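Local coordinates for putative DNA-binding protein (Salmonella choleraesuis, PDB 2HX0), which probably binds DNA, as a PCC-domain protein that assembles as a trimer and binds magnesium, at residues Q133-A136 / I137-Y140. The protein carries 2 engineered substitutions. Numbering follows the deposited sequence.
Sequences QPCA and ISGY
The loop of the beta-hairpin that joins strands 128-134 and 141-147 closes between Cys-135 and Tyr-140. Cys-135 N donates to Tyr-140 O at 2.9 Å, and Gly-139 N donates back to Cys-135 O at 2.9 Å, the donor tilted 25° from the carbonyl plane. The thiol adds a third bond from inside the turn: with SG anti to the backbone N (chi1 175°), the sulfur reaches over the bend and accepts Ser-138 N at 3.4 Å along a nearly straight N-H. Ile-137 bends its chain back over the same sulfur, CD1 approaching Cys-135 SG tightly at 3.3 Å; sulfur, polarisable enough to accept a long N-H bond yet tolerant of hydrocarbon, suits this place. Ser-138 makes an ST turn, its OG taking the N-H of Tyr-140 at 3.2 Å while also hydrogen-bonded to the carboxylate oxygen OE2 of Glu-142 on the returning strand. Gly-139 has a positive phi of 86°, where a side chain would press on the carbonyl oxygen of Ser-138. Arg-24 and Pro-27 of the second subunit pack on Cys-135 and on Ile-137 and Ser-138, respectively. Backbone and side-chain bonds together thus fix a tight reversal whose buried thiol, held by the Ser-138 amide and packed by the Ile-137 methyl, lies in a turn that packs against the second subunit.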
# COMPACT_ATOMS: atom_id res chain seq x y z
N GLN A 133 -3.89 -16.88 16.61
CA GLN A 133 -4.36 -17.42 17.88
C GLN A 133 -5.75 -16.89 18.19
O GLN A 133 -6.08 -15.75 17.86
CB GLN A 133 -3.40 -17.01 19.00
CG GLN A 133 -1.94 -17.29 18.70
CD GLN A 133 -1.61 -18.77 18.68
OE1 GLN A 133 -0.50 -19.16 18.30
NE2 GLN A 133 -2.56 -19.60 19.09
N PRO A 134 -6.60 -17.71 18.83
CA PRO A 134 -7.95 -17.26 19.15
C PRO A 134 -8.01 -16.04 20.06
O PRO A 134 -7.37 -15.99 21.11
CB PRO A 134 -8.58 -18.51 19.78
CG PRO A 134 -7.41 -19.21 20.39
CD PRO A 134 -6.36 -19.08 19.32
N CYS A 135 -8.78 -15.05 19.62
CA CYS A 135 -8.98 -13.82 20.38
C CYS A 135 -10.33 -13.94 21.07
O CYS A 135 -11.35 -14.12 20.42
CB CYS A 135 -8.98 -12.61 19.44
SG CYS A 135 -9.36 -11.03 20.25
N ALA A 136 -10.33 -13.84 22.40
CA ALA A 136 -11.57 -13.95 23.16
C ALA A 136 -12.49 -12.76 22.91
O ALA A 136 -13.69 -12.83 23.15
CB ALA A 136 -11.25 -14.05 24.64
N ILE A 137 -11.92 -11.67 22.41
CA ILE A 137 -12.68 -10.46 22.14
C ILE A 137 -13.42 -10.50 20.81
O ILE A 137 -14.62 -10.24 20.75
CB ILE A 137 -11.77 -9.22 22.15
CG1 ILE A 137 -10.90 -9.23 23.41
CG2 ILE A 137 -12.61 -7.95 22.12
CD1 ILE A 137 -9.70 -10.14 23.37
N SER A 138 -12.72 -10.85 19.73
CA SER A 138 -13.33 -10.91 18.41
C SER A 138 -14.03 -12.24 18.14
O SER A 138 -14.98 -12.29 17.35
CB SER A 138 -12.28 -10.68 17.32
OG SER A 138 -11.44 -11.82 17.18
N GLY A 139 -13.56 -13.30 18.78
CA GLY A 139 -14.16 -14.60 18.59
C GLY A 139 -13.58 -15.34 17.40
O GLY A 139 -14.11 -16.38 16.98
N TYR A 140 -12.51 -14.81 16.84
CA TYR A 140 -11.85 -15.42 15.68
C TYR A 140 -10.36 -15.52 15.97
O TYR A 140 -9.86 -14.92 16.91
CB TYR A 140 -12.04 -14.55 14.44
CG TYR A 140 -13.48 -14.28 14.06
CD1 TYR A 140 -14.30 -15.30 13.60
CD2 TYR A 140 -14.01 -12.99 14.16
CE1 TYR A 140 -15.63 -15.04 13.23
CE2 TYR A 140 -15.33 -12.73 13.79
CZ TYR A 140 -16.14 -13.75 13.33
OH TYR A 140 -17.44 -13.50 12.97